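Local coordinates for substrate binding periplasmic protein (Ralstonia solanacearum, PDB 3LOP) that probably captures leucine or related amino acids in the periplasm as the substrate-binding component of a transport system, at residues Y148-L153 with M175-R180. Residues are numbered along the deposited sequence; the frame is centred on the assembly and turned at random.
Sequences YQEDAL and MASYPR. With LEU (leucine), chain B.
Two neighbouring parallel strands of a beta-alpha-beta unit meet here, Tyr148 pairing with Ser177 and Gln149 with Tyr178. Tyr148 N donates to Ala176 O at 2.9 Å, Tyr148 O accepts from Tyr178 N, and Glu150 N reaches Tyr178 O. On one sheet face the small Ser177 lets its CB sit 3.6 Å from the centroid of the Tyr148 ring, over one face in a CH-pi contact, while selenomethionine Met175 lies obliquely beside the same ring. Two waters link Ser177 OG to the Glu150 carboxylate, weakly at the acid.

Tyr178 and Gln149 share the other face. With Tyr178 CG between the backbone N and the carbonyl carbon (chi1 73°), Gln149 CA sits over one face of the Tyr178 ring, offset toward its rim, 3.9 Å from the centroid in a CH-pi contact. Tyr178 OH donates to Gln149 OE1 at 2.7 Å from above the amide plane and accepts from Thr205 N, so a buried polar tip is gripped twice. In this two-domain periplasmic binding protein fold, the C-terminal end of strand 144-149 and the start of helix 152-166 face the leucine cleft.

Asp151 is the helix N-cap: its short carboxylate can reach a first-turn N-H that lacks a helical carbonyl partner, OD1 accepting from Leu153 N at 2.9 Å, and its charge probably suits the helix dipole. Gln149 NE2 meets OD1 from the opposite face. Arg180 NE forms a nearly straight salt bridge to Asp151 OD2 (2.9 Å, 173°), on the anti side and tilted out of the carboxylate plane, while OD2 lies in the guanidinium plane. Arg180 NH1 donates to Gln56 O, after strand 47-53, tying this strand end to the other domain. Leu153, one apolar part of the pocket, sets CB and CD2 each 3.7 Å from CD2 of the leucine ligand.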
ATOM      1  N   TYR A 148       7.034  -9.284 -12.720  1.00  3.91           N
ATOM      2  CA  TYR A 148       6.087  -9.707 -11.694  1.00  4.25           C
ATOM      3  C   TYR A 148       6.688 -10.584 -10.608  1.00  4.65           C
ATOM      4  O   TYR A 148       7.582 -11.392 -10.862  1.00  4.81           O
ATOM      5  CB  TYR A 148       4.897 -10.441 -12.325  1.00  5.39           C
ATOM      6  CG  TYR A 148       5.232 -11.779 -12.951  1.00  5.34           C
ATOM      7  CD1 TYR A 148       5.800 -11.856 -14.223  1.00  5.86           C
ATOM      8  CD2 TYR A 148       4.969 -12.969 -12.275  1.00  6.50           C
ATOM      9  CE1 TYR A 148       6.092 -13.088 -14.808  1.00  5.99           C
ATOM     10  CE2 TYR A 148       5.259 -14.206 -12.850  1.00  7.77           C
ATOM     11  CZ  TYR A 148       5.819 -14.255 -14.116  1.00  7.93           C
ATOM     12  OH  TYR A 148       6.103 -15.472 -14.693  1.00 11.36           O
ATOM     13  N   GLN A 149       6.187 -10.415  -9.389  1.00  4.06           N
ATOM     14  CA  GLN A 149       6.657 -11.209  -8.264  1.00  4.28           C
ATOM     15  C   GLN A 149       6.076 -12.613  -8.408  1.00  5.33           C
ATOM     16  O   GLN A 149       4.912 -12.780  -8.770  1.00  5.40           O
ATOM     17  CB  GLN A 149       6.211 -10.563  -6.951  1.00  2.87           C
ATOM     18  CG  GLN A 149       6.716 -11.261  -5.695  1.00  3.09           C
ATOM     19  CD  GLN A 149       6.590 -10.383  -4.468  1.00  4.69           C
ATOM     20  OE1 GLN A 149       7.422  -9.507  -4.232  1.00  5.31           O
ATOM     21  NE2 GLN A 149       5.537 -10.598  -3.690  1.00  4.78           N
ATOM     22  N   GLU A 150       6.892 -13.622  -8.122  1.00  5.76           N
ATOM     23  CA  GLU A 150       6.460 -15.006  -8.259  1.00  7.84           C
ATOM     24  C   GLU A 150       5.576 -15.491  -7.113  1.00  7.59           C
ATOM     25  O   GLU A 150       5.951 -16.384  -6.348  1.00  8.74           O
ATOM     26  CB  GLU A 150       7.683 -15.911  -8.412  1.00 11.19           C
ATOM     27  CG  GLU A 150       7.355 -17.313  -8.886  1.00 19.17           C
ATOM     28  CD  GLU A 150       8.573 -18.034  -9.422  1.00 22.61           C
ATOM     29  OE1 GLU A 150       9.586 -18.117  -8.693  1.00 26.82           O
ATOM     30  OE2 GLU A 150       8.518 -18.515 -10.575  1.00 27.28           O
ATOM     31  N   ASP A 151       4.398 -14.881  -7.008  1.00  6.58           N
ATOM     32  CA  ASP A 151       3.414 -15.221  -5.987  1.00  7.00           C
ATOM     33  C   ASP A 151       2.109 -14.483  -6.289  1.00  6.71           C
ATOM     34  O   ASP A 151       1.917 -13.989  -7.403  1.00  7.11           O
ATOM     35  CB  ASP A 151       3.942 -14.874  -4.583  1.00  7.33           C
ATOM     36  CG  ASP A 151       3.792 -13.406  -4.232  1.00  7.76           C
ATOM     37  OD1 ASP A 151       3.675 -12.568  -5.150  1.00  7.55           O
ATOM     38  OD2 ASP A 151       3.808 -13.095  -3.019  1.00  8.59           O
ATOM     39  N   ALA A 152       1.215 -14.405  -5.308  1.00  6.27           N
ATOM     40  CA  ALA A 152      -0.076 -13.744  -5.502  1.00  6.11           C
ATOM     41  C   ALA A 152       0.000 -12.320  -6.064  1.00  5.82           C
ATOM     42  O   ALA A 152      -0.843 -11.929  -6.873  1.00  6.64           O
ATOM     43  CB  ALA A 152      -0.858 -13.748  -4.195  1.00  7.60           C
ATOM     44  N   LEU A 153       0.993 -11.542  -5.642  1.00  5.38           N
ATOM     45  CA  LEU A 153       1.126 -10.176  -6.141  1.00  4.67           C
ATOM     46  C   LEU A 153       1.348 -10.174  -7.649  1.00  4.88           C
ATOM     47  O   LEU A 153       0.697  -9.426  -8.376  1.00  4.83           O
ATOM     48  CB  LEU A 153       2.291  -9.448  -5.458  1.00  4.84           C
ATOM     49  CG  LEU A 153       2.677  -8.109  -6.106  1.00  4.76           C
ATOM     50  CD1 LEU A 153       1.487  -7.159  -6.069  1.00  5.46           C
ATOM     51  CD2 LEU A 153       3.874  -7.504  -5.387  1.00  3.39           C
HETATM   52  N   MSE A 175       7.151 -11.112 -20.299  1.00  7.26           N
HETATM   53  CA  MSE A 175       7.022 -11.063 -18.853  1.00  7.28           C
HETATM   54  C   MSE A 175       8.199 -11.786 -18.218  1.00  7.57           C
HETATM   55  O   MSE A 175       8.767 -12.712 -18.802  1.00  7.81           O
HETATM   56  CB  MSE A 175       5.695 -11.685 -18.394  1.00  9.41           C
HETATM   57  CG  MSE A 175       5.485 -13.134 -18.787  1.00 11.20           C
HETATM   58 SE   MSE A 175       3.789 -13.813 -18.130  1.00 23.87          SE
HETATM   59  CE  MSE A 175       2.625 -12.999 -19.435  1.00 18.29           C
ATOM     60  N   ALA A 176       8.574 -11.339 -17.028  1.00  5.61           N
ATOM     61  CA  ALA A 176       9.689 -11.923 -16.297  1.00  5.97           C
ATOM     62  C   ALA A 176       9.396 -11.813 -14.809  1.00  6.54           C
ATOM     63  O   ALA A 176       8.872 -10.802 -14.343  1.00  5.97           O
ATOM     64  CB  ALA A 176      10.978 -11.190 -16.635  1.00  7.24           C
ATOM     65  N   SER A 177       9.755 -12.854 -14.065  1.00  6.53           N
ATOM     66  CA  SER A 177       9.495 -12.888 -12.633  1.00  6.44           C
ATOM     67  C   SER A 177      10.737 -12.804 -11.757  1.00  6.87           C
ATOM     68  O   SER A 177      11.866 -12.842 -12.239  1.00  7.32           O
ATOM     69  CB  SER A 177       8.748 -14.175 -12.290  1.00  9.27           C
ATOM     70  OG  SER A 177       9.583 -15.304 -12.500  1.00 12.22           O
ATOM     71  N   TYR A 178      10.498 -12.683 -10.455  1.00  6.24           N
ATOM     72  CA  TYR A 178      11.556 -12.646  -9.453  1.00  5.80           C
ATOM     73  C   TYR A 178      10.917 -13.235  -8.192  1.00  5.94           C
ATOM     74  O   TYR A 178       9.705 -13.139  -8.005  1.00  5.33           O
ATOM     75  CB  TYR A 178      12.042 -11.210  -9.214  1.00  6.10           C
ATOM     76  CG  TYR A 178      11.081 -10.347  -8.438  1.00  5.29           C
ATOM     77  CD1 TYR A 178      11.055 -10.381  -7.042  1.00  3.50           C
ATOM     78  CD2 TYR A 178      10.167  -9.530  -9.095  1.00  4.35           C
ATOM     79  CE1 TYR A 178      10.135  -9.624  -6.323  1.00  4.46           C
ATOM     80  CE2 TYR A 178       9.244  -8.771  -8.384  1.00  4.25           C
ATOM     81  CZ  TYR A 178       9.233  -8.826  -7.001  1.00  4.31           C
ATOM     82  OH  TYR A 178       8.310  -8.095  -6.293  1.00  4.94           O
ATOM     83  N   PRO A 179      11.719 -13.862  -7.317  1.00  6.92           N
ATOM     84  CA  PRO A 179      11.228 -14.477  -6.074  1.00  6.85           C
ATOM     85  C   PRO A 179      10.761 -13.495  -5.003  1.00  5.91           C
ATOM     86  O   PRO A 179      11.415 -12.485  -4.756  1.00  7.20           O
ATOM     87  CB  PRO A 179      12.428 -15.298  -5.593  1.00  7.74           C
ATOM     88  CG  PRO A 179      13.256 -15.496  -6.837  1.00  8.08           C
ATOM     89  CD  PRO A 179      13.141 -14.175  -7.523  1.00  8.33           C
ATOM     90  N   ARG A 180       9.636 -13.801  -4.358  1.00  6.76           N
ATOM     91  CA  ARG A 180       9.118 -12.927  -3.310  1.00  6.97           C
ATOM     92  C   ARG A 180      10.115 -12.851  -2.156  1.00  7.73           C
ATOM     93  O   ARG A 180      10.879 -13.789  -1.913  1.00  8.56           O
ATOM     94  CB  ARG A 180       7.763 -13.434  -2.788  1.00  6.69           C
ATOM     95  CG  ARG A 180       7.855 -14.514  -1.708  1.00  6.71           C
ATOM     96  CD  ARG A 180       6.481 -15.066  -1.350  1.00  7.40           C
ATOM     97  NE  ARG A 180       5.547 -14.026  -0.923  1.00  7.22           N
ATOM     98  CZ  ARG A 180       5.508 -13.494   0.296  1.00  7.86           C
ATOM     99  NH1 ARG A 180       6.351 -13.900   1.238  1.00  7.64           N
ATOM    100  NH2 ARG A 180       4.621 -12.549   0.571  1.00  7.05           N
TER
HETATM  101  N   LEU B 400       1.650  -5.119   0.221  1.00  4.82           N
HETATM  102  CA  LEU B 400       2.890  -5.212  -0.600  1.00  7.09           C
HETATM  103  C   LEU B 400       3.622  -3.885  -0.589  1.00  7.25           C
HETATM  104  O   LEU B 400       4.836  -3.899  -0.872  1.00  7.88           O
HETATM  105  CB  LEU B 400       2.521  -5.579  -2.027  1.00  3.61           C
HETATM  106  CG  LEU B 400       1.557  -6.756  -1.932  1.00  7.47           C
HETATM  107  CD1 LEU B 400       0.495  -6.636  -2.933  1.00  1.00           C
HETATM  108  CD2 LEU B 400       2.293  -8.026  -2.084  1.00  1.00           C
HETATM  109  OXT LEU B 400       2.970  -2.856  -0.301  1.00  8.31           O
HETATM  110  O   HOH W   1       8.302 -16.342  -4.814  1.00 13.38           O
HETATM  111  O   HOH W   2      11.256 -15.775 -10.165  1.00 17.57           O
HETATM  112  O   HOH W   3       9.425 -17.736 -13.689  1.00 32.85           O
HETATM  113  O   HOH W   4       2.714 -11.328  -1.415  1.00  6.44           O